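Local coordinates for replication initiation and membrane attachment protein (Geobacillus stearothermophilus 10, PDB 5WTN) that forms a tetramer in the bacterial primosome and binds a primosomal re-initiation protein, probably helping to start or restart DNA replication, at residues Y199-F208 with K230-F238; F211-P221 with Q248-Y259. One frame throughout, in Å; residues are numbered along the deposited sequence.

Contact 1: residues Y199-F208 with K230-F238; sequences YVLDDGVFDF and KEAIKKLAF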
loop_
_atom_site.group_PDB
_atom_site.type_symbol
_atom_site.label_atom_id
_atom_site.label_comp_id
_atom_site.label_asym_id
_atom_site.label_seq_id
_atom_site.Cartn_x
_atom_site.Cartn_y
_atom_site.Cartn_z
ATOM N N TYR A 199 -1.187 12.360 22.034
ATOM C CA TYR A 199 -0.233 12.457 23.121
ATOM C C TYR A 199 -0.931 13.190 24.270
ATOM O O TYR A 199 -1.930 13.899 24.038
ATOM C CB TYR A 199 1.083 13.125 22.683
ATOM C CG TYR A 199 1.017 14.600 22.357
ATOM C CD1 TYR A 199 0.855 15.545 23.354
ATOM C CD2 TYR A 199 1.174 15.052 21.052
ATOM C CE1 TYR A 199 0.807 16.898 23.064
ATOM C CE2 TYR A 199 1.141 16.409 20.754
ATOM C CZ TYR A 199 0.951 17.326 21.767
ATOM O OH TYR A 199 0.901 18.677 21.493
ATOM N N VAL A 200 -0.446 13.003 25.498
ATOM C CA VAL A 200 -1.021 13.714 26.636
ATOM C C VAL A 200 0.065 14.386 27.449
ATOM O O VAL A 200 1.224 13.963 27.396
ATOM C CB VAL A 200 -1.853 12.798 27.554
ATOM C CG1 VAL A 200 -3.221 12.543 26.946
ATOM C CG2 VAL A 200 -1.122 11.499 27.818
ATOM N N LEU A 201 -0.310 15.443 28.174
ATOM C CA LEU A 201 0.613 16.120 29.076
ATOM C C LEU A 201 0.040 16.044 30.469
ATOM O O LEU A 201 -1.167 16.192 30.659
ATOM C CB LEU A 201 0.800 17.589 28.696
ATOM C CG LEU A 201 1.524 18.011 27.415
ATOM C CD1 LEU A 201 1.219 19.481 27.122
ATOM C CD2 LEU A 201 3.029 17.799 27.503
ATOM N N ASP A 202 0.898 15.831 31.462
ATOM C CA ASP A 202 0.453 15.799 32.851
ATOM C C ASP A 202 -0.022 17.182 33.293
ATOM O O ASP A 202 0.677 18.177 33.097
ATOM C CB ASP A 202 1.580 15.313 33.764
ATOM C CG ASP A 202 1.071 14.478 34.923
ATOM O OD1 ASP A 202 0.471 13.412 34.672
ATOM O OD2 ASP A 202 1.271 14.889 36.085
ATOM N N ASP A 203 -1.212 17.244 33.886
ATOM C CA ASP A 203 -1.777 18.517 34.317
ATOM C C ASP A 203 -0.795 19.274 35.210
ATOM O O ASP A 203 -0.968 20.469 35.458
ATOM C CB ASP A 203 -3.123 18.311 35.020
ATOM C CG ASP A 203 -4.269 18.126 34.039
ATOM O OD1 ASP A 203 -5.443 18.197 34.463
ATOM O OD2 ASP A 203 -3.992 17.921 32.834
ATOM N N GLY A 204 0.248 18.579 35.661
ATOM C CA GLY A 204 1.279 19.175 36.483
ATOM C C GLY A 204 2.234 20.087 35.732
ATOM O O GLY A 204 3.019 20.806 36.350
ATOM N N VAL A 205 2.183 20.077 34.404
ATOM C CA VAL A 205 3.040 20.985 33.636
ATOM C C VAL A 205 2.665 22.466 33.854
ATOM O O VAL A 205 3.443 23.369 33.525
ATOM C CB VAL A 205 3.035 20.674 32.105
ATOM C CG1 VAL A 205 3.458 19.240 31.826
ATOM C CG2 VAL A 205 1.673 20.951 31.496
ATOM N N PHE A 206 1.463 22.699 34.387
ATOM C CA PHE A 206 0.934 24.047 34.571
ATOM C C PHE A 206 0.078 24.147 35.830
ATOM O O PHE A 206 -0.763 23.276 36.074
ATOM C CB PHE A 206 0.072 24.427 33.359
ATOM C CG PHE A 206 -0.545 25.794 33.458
ATOM C CD1 PHE A 206 0.209 26.928 33.186
ATOM C CD2 PHE A 206 -1.872 25.949 33.819
ATOM C CE1 PHE A 206 -0.345 28.182 33.270
ATOM C CE2 PHE A 206 -2.434 27.212 33.912
ATOM C CZ PHE A 206 -1.668 28.328 33.640
ATOM N N ASP A 207 0.211 25.231 36.593
ATOM C CA ASP A 207 -0.520 25.271 37.849
ATOM C C ASP A 207 -1.890 25.891 37.642
ATOM O O ASP A 207 -2.041 27.105 37.669
ATOM C CB ASP A 207 0.272 26.127 38.840
ATOM C CG ASP A 207 -0.350 26.169 40.235
ATOM O OD1 ASP A 207 0.344 26.654 41.159
ATOM O OD2 ASP A 207 -1.514 25.728 40.425
ATOM N N PHE A 208 -2.907 25.048 37.579
ATOM C CA PHE A 208 -4.249 25.540 37.338
ATOM C C PHE A 208 -4.871 26.113 38.600
ATOM O O PHE A 208 -5.701 27.015 38.530
ATOM C CB PHE A 208 -5.140 24.437 36.795
ATOM C CG PHE A 208 -4.897 24.110 35.355
ATOM C CD1 PHE A 208 -5.575 24.789 34.354
ATOM C CD2 PHE A 208 -4.019 23.103 34.998
ATOM C CE1 PHE A 208 -5.367 24.478 33.032
ATOM C CE2 PHE A 208 -3.812 22.781 33.675
ATOM C CZ PHE A 208 -4.479 23.471 32.690
ATOM N N LYS A 230 -8.464 24.222 28.212
ATOM C CA LYS A 230 -7.583 23.736 29.265
ATOM C C LYS A 230 -6.468 22.895 28.649
ATOM O O LYS A 230 -5.293 23.028 29.000
ATOM C CB LYS A 230 -8.400 22.942 30.278
ATOM C CG LYS A 230 -7.609 22.388 31.452
ATOM C CD LYS A 230 -8.522 21.662 32.449
ATOM C CE LYS A 230 -7.771 20.590 33.240
ATOM N NZ LYS A 230 -7.307 19.456 32.380
ATOM N N GLU A 231 -6.841 22.059 27.691
ATOM C CA GLU A 231 -5.878 21.264 26.950
ATOM C C GLU A 231 -4.911 22.204 26.230
ATOM O O GLU A 231 -3.705 21.974 26.208
ATOM C CB GLU A 231 -6.621 20.357 25.960
ATOM C CG GLU A 231 -5.751 19.437 25.104
ATOM C CD GLU A 231 -6.561 18.690 24.032
ATOM O OE1 GLU A 231 -5.946 18.170 23.065
ATOM O OE2 GLU A 231 -7.813 18.621 24.154
ATOM N N ALA A 232 -5.441 23.287 25.669
ATOM C CA ALA A 232 -4.639 24.214 24.883
ATOM C C ALA A 232 -3.680 24.986 25.773
ATOM O O ALA A 232 -2.510 25.198 25.432
ATOM C CB ALA A 232 -5.539 25.165 24.143
ATOM N N ILE A 233 -4.195 25.422 26.914
ATOM C CA ILE A 233 -3.395 26.128 27.899
ATOM C C ILE A 233 -2.188 25.292 28.300
ATOM O O ILE A 233 -1.061 25.779 28.268
ATOM C CB ILE A 233 -4.241 26.466 29.131
ATOM C CG1 ILE A 233 -5.178 27.636 28.814
ATOM C CG2 ILE A 233 -3.355 26.751 30.337
ATOM C CD1 ILE A 233 -5.990 28.103 29.994
ATOM N N LYS A 234 -2.448 24.033 28.646
ATOM C CA LYS A 234 -1.418 23.068 29.001
ATOM C C LYS A 234 -0.296 23.032 27.970
ATOM O O LYS A 234 0.874 23.123 28.319
ATOM C CB LYS A 234 -2.046 21.674 29.127
ATOM C CG LYS A 234 -2.253 21.175 30.554
ATOM C CD LYS A 234 -3.274 20.025 30.611
ATOM C CE LYS A 234 -2.776 18.744 29.938
ATOM N NZ LYS A 234 -3.884 17.792 29.541
ATOM N N LYS A 235 -0.652 22.908 26.696
ATOM C CA LYS A 235 0.356 22.758 25.651
ATOM C C LYS A 235 1.137 24.040 25.517
ATOM O O LYS A 235 2.345 24.015 25.297
ATOM C CB LYS A 235 -0.279 22.397 24.310
ATOM C CG LYS A 235 -1.253 21.240 24.365
ATOM C CD LYS A 235 -1.370 20.573 23.001
ATOM C CE LYS A 235 -2.336 19.390 23.019
ATOM N NZ LYS A 235 -2.722 19.010 21.628
ATOM N N LEU A 236 0.441 25.163 25.650
ATOM C CA LEU A 236 1.082 26.459 25.496
ATOM C C LEU A 236 2.081 26.703 26.631
ATOM O O LEU A 236 3.235 27.090 26.401
ATOM C CB LEU A 236 0.022 27.544 25.432
ATOM C CG LEU A 236 -0.707 27.508 24.089
ATOM C CD1 LEU A 236 -1.899 28.465 24.070
ATOM C CD2 LEU A 236 0.278 27.827 22.970
ATOM N N ALA A 237 1.633 26.437 27.852
ATOM C CA ALA A 237 2.472 26.571 29.031
ATOM C C ALA A 237 3.706 25.693 28.923
ATOM O O ALA A 237 4.810 26.105 29.282
ATOM C CB ALA A 237 1.688 26.203 30.270
ATOM N N PHE A 238 3.520 24.473 28.440
ATOM C CA PHE A 238 4.612 23.522 28.412
ATOM C C PHE A 238 5.588 23.886 27.308
ATOM O O PHE A 238 6.802 23.868 27.505
ATOM C CB PHE A 238 4.073 22.110 28.206
ATOM C CG PHE A 238 5.143 21.088 27.948
ATOM C CD1 PHE A 238 5.684 20.349 28.990
ATOM C CD2 PHE A 238 5.609 20.858 26.653
ATOM C CE1 PHE A 238 6.679 19.404 28.741
ATOM C CE2 PHE A 238 6.601 19.927 26.400
ATOM C CZ PHE A 238 7.136 19.197 27.439
HETATM O O HOH W 1 -3.715 16.274 22.649
#
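Phe206 turns one face of its ring to Ile233, whose CG2 stands 3.9 Å from the ring centroid and 19° off the normal, a CH-pi contact. Phe206 CG is anti to its own N (chi1 179°), which also brings the ring beside Ala237, whose CB approaches Phe206 CD1 obliquely. Phe206 CD2 in turn stands over the centre of the Phe208 ring, and that ring takes Lys234 CG at its edge. Nearer the C-terminal end of helix segment 230-238, Leu201 CD2 lies over the centre of the Phe238 ring, a second CH-pi contact, 3.9 Å from its centroid, while Val205 CG1 lies 3.8 Å from Phe238 CD1.

The solvent side is looser and charged. Asp203 spreads its carboxylate between two lysines: Lys230 NZ bonds OD1 at 3.1 Å from the syn side, 31° out of plane, and Lys234 NZ pairs with OD2 at 3.3 Å. One water bridges Tyr199 O, Glu231 OE1 and Lys235 NZ. Asp121 of the second subunit pairs with Lys235 NZ and hydrogen-bonds Tyr199 OH. The loop lies between helix 227-240 and helix 161-164, which touches Leu201 and Val205, while Ile233 also packs on Leu266 of helix 263-278.

Contact 2: residues F211-P221 with Q248-Y259; sequences FFAGLSKQLVP and QKLVLGVIDPAY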
loop_
_atom_site.group_PDB
_atom_site.type_symbol
_atom_site.label_atom_id
_atom_site.label_comp_id
_atom_site.label_asym_id
_atom_site.label_seq_id
_atom_site.Cartn_x
_atom_site.Cartn_y
_atom_site.Cartn_z
ATOM N N PHE A 211 -3.818 29.587 38.699
ATOM C CA PHE A 211 -4.373 30.197 37.494
ATOM C C PHE A 211 -5.843 30.559 37.655
ATOM O O PHE A 211 -6.244 31.684 37.372
ATOM C CB PHE A 211 -4.184 29.240 36.318
ATOM C CG PHE A 211 -4.902 29.653 35.073
ATOM C CD1 PHE A 211 -6.176 29.175 34.793
ATOM C CD2 PHE A 211 -4.304 30.514 34.166
ATOM C CE1 PHE A 211 -6.843 29.565 33.631
ATOM C CE2 PHE A 211 -4.972 30.905 33.008
ATOM C CZ PHE A 211 -6.239 30.431 32.744
ATOM N N PHE A 212 -6.639 29.599 38.112
ATOM C CA PHE A 212 -8.075 29.800 38.279
ATOM C C PHE A 212 -8.386 30.739 39.427
ATOM O O PHE A 212 -9.458 31.343 39.465
ATOM C CB PHE A 212 -8.788 28.473 38.506
ATOM C CG PHE A 212 -8.945 27.654 37.263
ATOM C CD1 PHE A 212 -9.606 28.174 36.160
ATOM C CD2 PHE A 212 -8.440 26.358 37.195
ATOM C CE1 PHE A 212 -9.756 27.420 35.001
ATOM C CE2 PHE A 212 -8.588 25.594 36.048
ATOM C CZ PHE A 212 -9.244 26.125 34.951
ATOM N N ALA A 213 -7.458 30.850 40.369
ATOM C CA ALA A 213 -7.629 31.785 41.465
ATOM C C ALA A 213 -7.587 33.202 40.895
ATOM O O ALA A 213 -8.378 34.074 41.281
ATOM C CB ALA A 213 -6.545 31.588 42.500
ATOM N N GLY A 214 -6.658 33.417 39.966
ATOM C CA GLY A 214 -6.542 34.681 39.272
ATOM C C GLY A 214 -7.808 35.030 38.516
ATOM O O GLY A 214 -8.306 36.148 38.628
ATOM N N LEU A 215 -8.338 34.087 37.746
ATOM C CA LEU A 215 -9.517 34.378 36.942
ATOM C C LEU A 215 -10.737 34.695 37.790
ATOM O O LEU A 215 -11.532 35.563 37.429
ATOM C CB LEU A 215 -9.839 33.239 35.975
ATOM C CG LEU A 215 -8.807 32.919 34.898
ATOM C CD1 LEU A 215 -9.401 31.947 33.912
ATOM C CD2 LEU A 215 -8.332 34.168 34.176
ATOM N N SER A 216 -10.890 34.004 38.917
ATOM C CA SER A 216 -12.077 34.205 39.737
ATOM C C SER A 216 -12.092 35.597 40.389
ATOM O O SER A 216 -13.161 36.190 40.582
ATOM C CB SER A 216 -12.222 33.091 40.772
ATOM O OG SER A 216 -13.585 32.936 41.141
ATOM N N LYS A 217 -10.902 36.116 40.693
ATOM C CA LYS A 217 -10.737 37.475 41.216
ATOM C C LYS A 217 -11.139 38.524 40.177
ATOM O O LYS A 217 -11.595 39.616 40.527
ATOM C CB LYS A 217 -9.283 37.702 41.645
ATOM C CG LYS A 217 -9.062 38.871 42.602
ATOM C CD LYS A 217 -7.632 38.874 43.159
ATOM C CE LYS A 217 -7.161 37.466 43.571
ATOM N NZ LYS A 217 -7.895 36.872 44.728
ATOM N N GLN A 218 -10.956 38.170 38.905
ATOM C CA GLN A 218 -11.274 39.036 37.772
ATOM C C GLN A 218 -12.656 38.778 37.209
ATOM O O GLN A 218 -12.979 39.272 36.124
ATOM C CB GLN A 218 -10.232 38.919 36.658
ATOM C CG GLN A 218 -8.796 39.181 37.110
ATOM C CD GLN A 218 -8.600 40.558 37.714
ATOM O OE1 GLN A 218 -9.402 41.478 37.497
ATOM N NE2 GLN A 218 -7.521 40.711 38.478
ATOM N N LEU A 219 -13.434 37.964 37.922
ATOM C CA LEU A 219 -14.824 37.673 37.565
ATOM C C LEU A 219 -14.965 36.864 36.290
ATOM O O LEU A 219 -15.976 36.969 35.592
ATOM C CB LEU A 219 -15.665 38.957 37.446
ATOM C CG LEU A 219 -15.804 39.843 38.688
ATOM C CD1 LEU A 219 -15.921 38.997 39.960
ATOM C CD2 LEU A 219 -14.672 40.873 38.798
ATOM N N VAL A 220 -13.980 36.014 36.016
ATOM C CA VAL A 220 -14.055 35.090 34.888
ATOM C C VAL A 220 -14.533 33.714 35.350
ATOM O O VAL A 220 -13.803 32.988 36.026
ATOM C CB VAL A 220 -12.692 34.943 34.186
ATOM C CG1 VAL A 220 -12.795 33.957 33.033
ATOM C CG2 VAL A 220 -12.199 36.296 33.698
ATOM N N PRO A 221 -15.759 33.363 34.978
ATOM C CA PRO A 221 -16.351 32.079 35.370
ATOM C C PRO A 221 -15.476 30.891 34.979
ATOM O O PRO A 221 -15.045 30.789 33.831
ATOM C CB PRO A 221 -17.661 32.047 34.584
ATOM C CG PRO A 221 -17.392 32.884 33.380
ATOM C CD PRO A 221 -16.469 33.976 33.841
ATOM N N GLN A 248 -2.677 34.214 32.647
ATOM C CA GLN A 248 -3.848 34.966 33.039
ATOM C C GLN A 248 -3.994 36.180 32.129
ATOM O O GLN A 248 -5.072 36.406 31.581
ATOM C CB GLN A 248 -3.767 35.384 34.503
ATOM C CG GLN A 248 -5.033 36.036 35.030
ATOM C CD GLN A 248 -4.900 36.468 36.479
ATOM O OE1 GLN A 248 -4.216 35.812 37.273
ATOM N NE2 GLN A 248 -5.547 37.581 36.832
ATOM N N LYS A 249 -2.909 36.933 31.942
ATOM C CA LYS A 249 -2.942 38.090 31.052
ATOM C C LYS A 249 -3.380 37.687 29.647
ATOM O O LYS A 249 -4.364 38.216 29.132
ATOM C CB LYS A 249 -1.597 38.827 31.002
ATOM C CG LYS A 249 -1.472 39.984 31.995
ATOM C CD LYS A 249 -0.383 40.988 31.562
ATOM C CE LYS A 249 0.915 40.275 31.159
ATOM N NZ LYS A 249 2.083 41.173 30.836
ATOM N N LEU A 250 -2.661 36.737 29.053
ATOM C CA LEU A 250 -2.956 36.266 27.708
ATOM C C LEU A 250 -4.420 35.878 27.553
ATOM O O LEU A 250 -5.069 36.221 26.565
ATOM C CB LEU A 250 -2.084 35.064 27.375
ATOM C CG LEU A 250 -0.581 35.289 27.500
ATOM C CD1 LEU A 250 0.168 34.023 27.090
ATOM C CD2 LEU A 250 -0.150 36.484 26.656
ATOM N N VAL A 251 -4.950 35.169 28.536
ATOM C CA VAL A 251 -6.334 34.747 28.450
ATOM C C VAL A 251 -7.210 35.993 28.481
ATOM O O VAL A 251 -8.052 36.186 27.611
ATOM C CB VAL A 251 -6.689 33.726 29.556
ATOM C CG1 VAL A 251 -8.189 33.555 29.683
ATOM C CG2 VAL A 251 -6.034 32.401 29.240
ATOM N N LEU A 252 -6.954 36.862 29.450
ATOM C CA LEU A 252 -7.703 38.099 29.595
ATOM C C LEU A 252 -7.595 39.039 28.374
ATOM O O LEU A 252 -8.439 39.896 28.182
ATOM C CB LEU A 252 -7.270 38.827 30.869
ATOM C CG LEU A 252 -7.710 38.195 32.196
ATOM C CD1 LEU A 252 -7.154 38.949 33.392
ATOM C CD2 LEU A 252 -9.220 38.131 32.281
ATOM N N GLY A 253 -6.575 38.878 27.547
ATOM C CA GLY A 253 -6.440 39.745 26.403
ATOM C C GLY A 253 -7.272 39.272 25.233
ATOM O O GLY A 253 -7.688 40.072 24.397
ATOM N N VAL A 254 -7.469 37.964 25.141
ATOM C CA VAL A 254 -8.218 37.372 24.036
ATOM C C VAL A 254 -9.671 36.963 24.343
ATOM O O VAL A 254 -10.355 36.386 23.493
ATOM C CB VAL A 254 -7.432 36.218 23.443
ATOM C CG1 VAL A 254 -6.010 36.673 23.196
ATOM C CG2 VAL A 254 -7.429 35.040 24.403
ATOM N N ILE A 255 -10.142 37.229 25.556
ATOM C CA ILE A 255 -11.465 36.747 25.956
ATOM C C ILE A 255 -12.647 37.627 25.513
ATOM O O ILE A 255 -12.615 38.851 25.657
ATOM C CB ILE A 255 -11.521 36.455 27.481
ATOM C CG1 ILE A 255 -12.828 35.760 27.866
ATOM C CG2 ILE A 255 -11.336 37.716 28.287
ATOM C CD1 ILE A 255 -12.866 35.321 29.319
ATOM N N ASP A 256 -13.677 36.960 24.978
ATOM C CA ASP A 256 -14.990 37.514 24.565
ATOM C C ASP A 256 -15.747 38.251 25.656
ATOM O O ASP A 256 -15.533 37.998 26.839
ATOM C CB ASP A 256 -15.910 36.349 24.200
ATOM C CG ASP A 256 -16.214 36.281 22.754
ATOM O OD1 ASP A 256 -15.426 36.806 21.939
ATOM O OD2 ASP A 256 -17.258 35.676 22.437
ATOM N N PRO A 257 -16.677 39.143 25.268
ATOM C CA PRO A 257 -17.609 39.658 26.284
ATOM C C PRO A 257 -18.550 38.536 26.703
ATOM O O PRO A 257 -19.199 38.605 27.751
ATOM C CB PRO A 257 -18.399 40.736 25.533
ATOM C CG PRO A 257 -17.642 40.967 24.226
ATOM C CD PRO A 257 -16.968 39.671 23.922
ATOM N N ALA A 258 -18.615 37.503 25.867
ATOM C CA ALA A 258 -19.418 36.326 26.153
ATOM C C ALA A 258 -18.647 35.344 27.037
ATOM O O ALA A 258 -19.155 34.274 27.370
ATOM C CB ALA A 258 -19.826 35.648 24.854
ATOM N N TYR A 259 -17.416 35.704 27.387
ATOM C CA TYR A 259 -16.541 34.825 28.154
ATOM C C TYR A 259 -15.939 33.663 27.349
ATOM O O TYR A 259 -15.257 32.801 27.901
ATOM C CB TYR A 259 -17.166 34.417 29.490
ATOM C CG TYR A 259 -17.184 35.576 30.461
ATOM C CD1 TYR A 259 -18.360 36.238 30.778
ATOM C CD2 TYR A 259 -16.003 36.035 31.038
ATOM C CE1 TYR A 259 -18.361 37.320 31.670
ATOM C CE2 TYR A 259 -15.994 37.106 31.921
ATOM C CZ TYR A 259 -17.169 37.747 32.232
ATOM O OH TYR A 259 -17.138 38.810 33.110
HETATM O O HOH W 2 -6.634 37.976 39.515
HETATM O O HOH W 3 -14.885 40.290 34.318
#
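Gln248 and Gln218 close on a single water together with the backbone of Gly214. The water accepts from Gln248 NE2 at 2.9 Å and from Gln218 NE2 at 3.1 Å, and it donates to Gly214 O at 2.6 Å, joining both amides to a carbonyl near the end of helix 211-217. Gln248 gets there by extending fully: its CG is anti to the backbone N (chi1 -173°) and the chain runs straight on past Leu215, laying OE1 against Gly214 CA. Were Gln248 cut back to an alanine, the water is likely to lose one of its donors and a gap to open over Gly214 and Leu215 CD2.

Beyond the amides and water the packing is apolar. Phe211 presents its ring edge to Val251, CZ lying 4.0 Å from CG2. Val220 uses both branches, CG2 reaching Leu252 CD2 at 3.8 Å and CG1 sliding past Ile255 CD1. At the far end Pro221 CD sits over one face of the Tyr259 ring, 3.7 Å from the centroid and 20° off the normal, and a second water links Gln218 O with Tyr259 OH.

The two helix segments cross at -42°, their axes 10.6 Å apart at closest approach. Leu219, with positive phi, is the C-prime residue of a Schellman motif, closed by Val220 N to Leu215 O at 2.9 Å; here a helix end turns its next residues onto a neighbouring helix and the type I turn 256-259.

In the fold
Both contacts belong to the helical C-terminal part of the chain, their centres about 17 Å apart, and their segments alternate in sequence. Contact 1 sets the loop leading into helix 208-217 against helix 227-240; contact 2 sets that same helix 208-217 and its exit against helix 244-254. They share an apolar seam, for Phe211 CD2 touches Phe206 CZ at 3.5 Å and Ile233 CD1 meets Phe211 CZ. Each is part core, part surface. Contact 1 fringes its aromatic centre with ion pairs and adjoins a second subunit, whereas contact 2 has a centre of mostly aliphatic side chains with Phe211 among them, bordered by neutral amides and waters, with no other chain of the tetramer against it.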